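Local coordinates for regulatory protein RecX (Lactobacillus salivarius, PDB 3E3V) that probably modulates the activity of the recombinase RecA, the part modelled here being a string of small helical domains, at residues 110-124 and 149-163. Residues are numbered along the deposited sequence; the frame is centred on the assembly and turned at random.
Sequences YTDKLQVEKGVTLAE and KGFSYDIIDTIIQEL
The Phe151 ring meets Tyr110 at its edge, the phenol OH lying in the ring plane 4.0 Å from Phe151 CZ, and the two side chains cross at about a right angle. One face of the Tyr110 ring carries Gln115 CG, 3.4 Å above the plane and offset toward the rim, with Leu114 CB in plane at its edge; Gln115 CB turns instead to Phe151 CE1 (3.8 Å). Pro86 of helix 86-94, in the range of the second three-helix domain, touches both Gln115 and Phe151. In the first turn of helix 153-163, Ile155 lays CG2 against Gln115 CB, while its CD1 reaches Asp112 CG at 3.7 Å. Ile159 is a knob among Val116, Gly119, Val120 and Ala123: CG1 anti to the carbonyl carbon (chi1 -73°) and an extended chi2 carry CD1 onto Gly119 CA (3.5 Å), where any side chain would clash, and CG2 meets Ala123 CB at 3.9 Å. An alanine in place of Ile159 would lose this knob and is likely to leave a gap over Gly119. Farther along, Val120 CG2 packs on Glu162 CB (3.6 Å) and Leu163 CD1 on Glu124 CG. The axes of helices 112-124 and 153-163 approach to 9.0 Å and cross at -57°, as first and last helices of RecX's third three-helix, helix-turn-helix-like domain.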
loop_
_atom_site.group_PDB
_atom_site.type_symbol
_atom_site.label_atom_id
_atom_site.label_comp_id
_atom_site.label_asym_id
_atom_site.label_seq_id
_atom_site.Cartn_x
_atom_site.Cartn_y
_atom_site.Cartn_z
ATOM N N TYR A 110 4.884 -2.478 -9.141
ATOM C CA TYR A 110 5.706 -3.493 -8.485
ATOM C C TYR A 110 5.871 -4.655 -9.455
ATOM O O TYR A 110 5.226 -5.690 -9.321
ATOM C CB TYR A 110 5.051 -3.971 -7.179
ATOM C CG TYR A 110 6.048 -4.482 -6.162
ATOM C CD1 TYR A 110 7.379 -4.681 -6.515
ATOM C CD2 TYR A 110 5.668 -4.740 -4.851
ATOM C CE1 TYR A 110 8.303 -5.111 -5.603
ATOM C CE2 TYR A 110 6.591 -5.181 -3.921
ATOM C CZ TYR A 110 7.912 -5.364 -4.300
ATOM O OH TYR A 110 8.850 -5.795 -3.382
ATOM N N THR A 111 6.744 -4.454 -10.441
ATOM C CA THR A 111 7.022 -5.435 -11.479
ATOM C C THR A 111 7.521 -6.761 -10.912
ATOM O O THR A 111 8.024 -6.822 -9.780
ATOM C CB THR A 111 8.067 -4.887 -12.492
ATOM O OG1 THR A 111 9.319 -4.672 -11.828
ATOM C CG2 THR A 111 7.589 -3.559 -13.088
ATOM N N ASP A 112 7.386 -7.820 -11.707
ATOM C CA ASP A 112 7.817 -9.148 -11.284
ATOM C C ASP A 112 9.292 -9.185 -10.939
ATOM O O ASP A 112 9.676 -9.719 -9.897
ATOM C CB ASP A 112 7.527 -10.183 -12.370
ATOM C CG ASP A 112 6.045 -10.508 -12.479
ATOM O OD1 ASP A 112 5.237 -9.896 -11.750
ATOM O OD2 ASP A 112 5.690 -11.377 -13.293
ATOM N N LYS A 113 10.124 -8.615 -11.802
ATOM C CA LYS A 113 11.554 -8.622 -11.539
ATOM C C LYS A 113 11.916 -7.872 -10.262
ATOM O O LYS A 113 12.857 -8.246 -9.573
ATOM C CB LYS A 113 12.352 -8.079 -12.739
ATOM C CG LYS A 113 11.948 -6.716 -13.266
ATOM C CD LYS A 113 10.499 -6.698 -13.779
ATOM C CE LYS A 113 10.197 -7.831 -14.746
ATOM N NZ LYS A 113 8.735 -7.913 -14.969
ATOM N N LEU A 114 11.171 -6.826 -9.928
ATOM C CA LEU A 114 11.459 -6.094 -8.696
ATOM C C LEU A 114 11.032 -6.903 -7.470
ATOM O O LEU A 114 11.709 -6.878 -6.436
ATOM C CB LEU A 114 10.755 -4.737 -8.697
ATOM C CG LEU A 114 11.402 -3.740 -9.663
ATOM C CD1 LEU A 114 10.533 -2.502 -9.815
ATOM C CD2 LEU A 114 12.790 -3.375 -9.144
ATOM N N GLN A 115 9.910 -7.612 -7.589
ATOM C CA GLN A 115 9.405 -8.442 -6.497
ATOM C C GLN A 115 10.366 -9.585 -6.241
ATOM O O GLN A 115 10.707 -9.885 -5.103
ATOM C CB GLN A 115 8.032 -9.028 -6.844
ATOM C CG GLN A 115 6.919 -8.009 -6.952
ATOM C CD GLN A 115 5.584 -8.654 -7.246
ATOM O OE1 GLN A 115 4.778 -8.110 -8.001
ATOM N NE2 GLN A 115 5.335 -9.815 -6.646
ATOM N N VAL A 116 10.796 -10.229 -7.320
ATOM C CA VAL A 116 11.721 -11.351 -7.222
ATOM C C VAL A 116 13.014 -10.930 -6.554
ATOM O O VAL A 116 13.547 -11.652 -5.706
ATOM C CB VAL A 116 12.040 -11.928 -8.617
ATOM C CG1 VAL A 116 13.163 -12.956 -8.527
ATOM C CG2 VAL A 116 10.798 -12.557 -9.190
ATOM N N GLU A 117 13.511 -9.755 -6.929
ATOM C CA GLU A 117 14.761 -9.260 -6.369
ATOM C C GLU A 117 14.642 -8.983 -4.876
ATOM O O GLU A 117 15.587 -9.211 -4.128
ATOM C CB GLU A 117 15.212 -7.996 -7.104
ATOM C CG GLU A 117 16.713 -7.752 -7.020
ATOM C CD GLU A 117 17.170 -6.614 -7.909
ATOM O OE1 GLU A 117 16.821 -6.628 -9.111
ATOM O OE2 GLU A 117 17.880 -5.712 -7.407
ATOM N N LYS A 118 13.486 -8.500 -4.430
ATOM C CA LYS A 118 13.315 -8.243 -3.006
ATOM C C LYS A 118 13.106 -9.570 -2.284
ATOM O O LYS A 118 13.565 -9.756 -1.154
ATOM C CB LYS A 118 12.123 -7.318 -2.752
ATOM C CG LYS A 118 11.921 -6.999 -1.273
ATOM C CD LYS A 118 11.354 -5.601 -1.076
ATOM C CE LYS A 118 12.393 -4.509 -1.343
ATOM N NZ LYS A 118 13.415 -4.404 -0.265
ATOM N N GLY A 119 12.423 -10.487 -2.964
ATOM C CA GLY A 119 12.159 -11.800 -2.411
ATOM C C GLY A 119 13.417 -12.633 -2.263
ATOM O O GLY A 119 13.527 -13.416 -1.316
ATOM N N VAL A 120 14.358 -12.482 -3.193
ATOM C CA VAL A 120 15.624 -13.226 -3.141
ATOM C C VAL A 120 16.439 -12.759 -1.941
ATOM O O VAL A 120 17.098 -13.558 -1.274
ATOM C CB VAL A 120 16.464 -13.015 -4.428
ATOM C CG1 VAL A 120 17.889 -13.519 -4.218
ATOM C CG2 VAL A 120 15.825 -13.768 -5.587
ATOM N N THR A 121 16.386 -11.453 -1.682
ATOM C CA THR A 121 17.097 -10.849 -0.565
ATOM C C THR A 121 16.577 -11.405 0.754
ATOM O O THR A 121 17.355 -11.735 1.648
ATOM C CB THR A 121 16.911 -9.322 -0.571
ATOM O OG1 THR A 121 17.485 -8.789 -1.769
ATOM C CG2 THR A 121 17.581 -8.688 0.634
ATOM N N LEU A 122 15.259 -11.511 0.875
ATOM C CA LEU A 122 14.660 -12.033 2.098
ATOM C C LEU A 122 14.951 -13.521 2.192
ATOM O O LEU A 122 15.330 -14.025 3.249
ATOM C CB LEU A 122 13.145 -11.792 2.088
ATOM C CG LEU A 122 12.751 -10.360 1.681
ATOM C CD1 LEU A 122 11.240 -10.252 1.501
ATOM C CD2 LEU A 122 13.247 -9.364 2.732
ATOM N N ALA A 123 14.775 -14.223 1.075
ATOM C CA ALA A 123 15.023 -15.658 1.024
ATOM C C ALA A 123 16.470 -15.999 1.402
ATOM O O ALA A 123 16.721 -16.994 2.080
ATOM C CB ALA A 123 14.700 -16.194 -0.370
ATOM N N GLU A 124 17.423 -15.186 0.962
ATOM C CA GLU A 124 18.813 -15.447 1.297
ATOM C C GLU A 124 19.045 -15.377 2.809
ATOM O O GLU A 124 19.747 -16.219 3.369
ATOM C CB GLU A 124 19.737 -14.455 0.584
ATOM C CG GLU A 124 19.829 -14.669 -0.920
ATOM C CD GLU A 124 20.790 -13.702 -1.594
ATOM O OE1 GLU A 124 21.997 -13.739 -1.274
ATOM O OE2 GLU A 124 20.339 -12.901 -2.441
ATOM N N LYS A 149 3.843 -12.599 3.574
ATOM C CA LYS A 149 4.239 -11.238 3.248
ATOM C C LYS A 149 3.518 -10.697 2.009
ATOM O O LYS A 149 3.690 -9.538 1.645
ATOM C CB LYS A 149 5.755 -11.155 3.041
ATOM C CG LYS A 149 6.525 -11.047 4.347
ATOM C CD LYS A 149 8.023 -11.009 4.110
ATOM C CE LYS A 149 8.772 -11.276 5.401
ATOM N NZ LYS A 149 8.339 -10.357 6.490
ATOM N N GLY A 150 2.735 -11.533 1.337
ATOM C CA GLY A 150 2.004 -11.041 0.183
ATOM C C GLY A 150 2.463 -11.415 -1.213
ATOM O O GLY A 150 1.841 -10.991 -2.180
ATOM N N PHE A 151 3.535 -12.188 -1.343
ATOM C CA PHE A 151 4.001 -12.588 -2.673
ATOM C C PHE A 151 3.222 -13.787 -3.194
ATOM O O PHE A 151 2.827 -14.661 -2.426
ATOM C CB PHE A 151 5.504 -12.891 -2.634
ATOM C CG PHE A 151 6.349 -11.669 -2.374
ATOM C CD1 PHE A 151 6.622 -10.770 -3.404
ATOM C CD2 PHE A 151 6.851 -11.405 -1.098
ATOM C CE1 PHE A 151 7.392 -9.619 -3.170
ATOM C CE2 PHE A 151 7.619 -10.264 -0.843
ATOM C CZ PHE A 151 7.895 -9.364 -1.879
ATOM N N SER A 152 2.986 -13.820 -4.502
ATOM C CA SER A 152 2.229 -14.919 -5.106
ATOM C C SER A 152 3.086 -16.172 -5.308
ATOM O O SER A 152 4.321 -16.107 -5.350
ATOM C CB SER A 152 1.672 -14.499 -6.470
ATOM O OG SER A 152 2.713 -14.486 -7.431
ATOM N N TYR A 153 2.414 -17.314 -5.432
ATOM C CA TYR A 153 3.080 -18.593 -5.657
ATOM C C TYR A 153 4.088 -18.527 -6.792
ATOM O O TYR A 153 5.237 -18.926 -6.627
ATOM C CB TYR A 153 2.064 -19.678 -6.015
ATOM C CG TYR A 153 1.471 -20.439 -4.860
ATOM C CD1 TYR A 153 2.274 -20.940 -3.835
ATOM C CD2 TYR A 153 0.104 -20.721 -4.829
ATOM C CE1 TYR A 153 1.730 -21.703 -2.809
ATOM C CE2 TYR A 153 -0.449 -21.480 -3.813
ATOM C CZ TYR A 153 0.368 -21.969 -2.806
ATOM O OH TYR A 153 -0.187 -22.723 -1.798
ATOM N N ASP A 154 3.653 -18.052 -7.954
ATOM C CA ASP A 154 4.549 -17.981 -9.113
ATOM C C ASP A 154 5.798 -17.169 -8.826
ATOM O O ASP A 154 6.899 -17.571 -9.176
ATOM C CB ASP A 154 3.833 -17.391 -10.336
ATOM C CG ASP A 154 2.686 -18.268 -10.831
ATOM O OD1 ASP A 154 2.655 -19.473 -10.505
ATOM O OD2 ASP A 154 1.818 -17.751 -11.559
ATOM N N ILE A 155 5.623 -16.016 -8.191
ATOM C CA ILE A 155 6.753 -15.155 -7.848
ATOM C C ILE A 155 7.700 -15.890 -6.900
ATOM O O ILE A 155 8.922 -15.795 -7.027
ATOM C CB ILE A 155 6.249 -13.831 -7.198
ATOM C CG1 ILE A 155 5.536 -12.990 -8.261
ATOM C CG2 ILE A 155 7.411 -13.023 -6.616
ATOM C CD1 ILE A 155 6.464 -12.500 -9.364
ATOM N N ILE A 156 7.122 -16.627 -5.955
ATOM C CA ILE A 156 7.890 -17.391 -4.972
ATOM C C ILE A 156 8.680 -18.526 -5.653
ATOM O O ILE A 156 9.842 -18.779 -5.317
ATOM C CB ILE A 156 6.940 -17.936 -3.854
ATOM C CG1 ILE A 156 6.360 -16.754 -3.059
ATOM C CG2 ILE A 156 7.688 -18.861 -2.908
ATOM C CD1 ILE A 156 5.359 -17.145 -1.998
ATOM N N ASP A 157 8.063 -19.193 -6.621
ATOM C CA ASP A 157 8.741 -20.270 -7.348
ATOM C C ASP A 157 9.950 -19.712 -8.098
ATOM O O ASP A 157 10.997 -20.345 -8.183
ATOM C CB ASP A 157 7.793 -20.929 -8.354
ATOM C CG ASP A 157 6.765 -21.812 -7.695
ATOM O OD1 ASP A 157 7.018 -22.270 -6.563
ATOM O OD2 ASP A 157 5.704 -22.056 -8.313
ATOM N N THR A 158 9.794 -18.525 -8.656
ATOM C CA THR A 158 10.883 -17.888 -9.381
ATOM C C THR A 158 11.979 -17.478 -8.392
ATOM O O THR A 158 13.171 -17.563 -8.697
ATOM C CB THR A 158 10.353 -16.662 -10.150
ATOM O OG1 THR A 158 9.319 -17.098 -11.039
ATOM C CG2 THR A 158 11.474 -15.980 -10.968
ATOM N N ILE A 159 11.576 -17.041 -7.202
ATOM C CA ILE A 159 12.541 -16.651 -6.172
ATOM C C ILE A 159 13.350 -17.882 -5.745
ATOM O O ILE A 159 14.574 -17.815 -5.607
ATOM C CB ILE A 159 11.832 -16.060 -4.939
ATOM C CG1 ILE A 159 11.292 -14.660 -5.272
ATOM C CG2 ILE A 159 12.784 -16.030 -3.747
ATOM C CD1 ILE A 159 10.268 -14.126 -4.254
ATOM N N ILE A 160 12.651 -18.999 -5.543
ATOM C CA ILE A 160 13.278 -20.258 -5.146
ATOM C C ILE A 160 14.272 -20.739 -6.207
ATOM O O ILE A 160 15.345 -21.249 -5.873
ATOM C CB ILE A 160 12.217 -21.367 -4.916
ATOM C CG1 ILE A 160 11.302 -20.986 -3.753
ATOM C CG2 ILE A 160 12.898 -22.702 -4.633
ATOM C CD1 ILE A 160 12.032 -20.771 -2.446
ATOM N N GLN A 161 13.917 -20.585 -7.482
ATOM C CA GLN A 161 14.805 -21.003 -8.568
ATOM C C GLN A 161 16.048 -20.119 -8.528
ATOM O O GLN A 161 17.169 -20.584 -8.738
ATOM C CB GLN A 161 14.091 -20.868 -9.927
ATOM C CG GLN A 161 14.976 -21.078 -11.160
ATOM C CD GLN A 161 14.186 -21.014 -12.473
ATOM O OE1 GLN A 161 13.097 -20.428 -12.535
ATOM N NE2 GLN A 161 14.741 -21.606 -13.530
ATOM N N GLU A 162 15.835 -18.842 -8.230
ATOM C CA GLU A 162 16.911 -17.864 -8.157
ATOM C C GLU A 162 17.853 -18.167 -6.998
ATOM O O GLU A 162 19.074 -18.130 -7.151
ATOM C CB GLU A 162 16.325 -16.464 -7.983
ATOM C CG GLU A 162 17.099 -15.374 -8.695
ATOM C CD GLU A 162 17.147 -15.607 -10.189
ATOM O OE1 GLU A 162 16.064 -15.807 -10.786
ATOM O OE2 GLU A 162 18.261 -15.591 -10.763
ATOM N N LEU A 163 17.271 -18.466 -5.841
ATOM C CA LEU A 163 18.032 -18.779 -4.634
ATOM C C LEU A 163 18.927 -19.997 -4.810
ATOM O O LEU A 163 20.062 -20.003 -4.336
ATOM C CB LEU A 163 17.084 -19.025 -3.457
ATOM C CG LEU A 163 17.734 -19.267 -2.091
ATOM C CD1 LEU A 163 18.207 -17.941 -1.503
ATOM C CD2 LEU A 163 16.723 -19.935 -1.150
#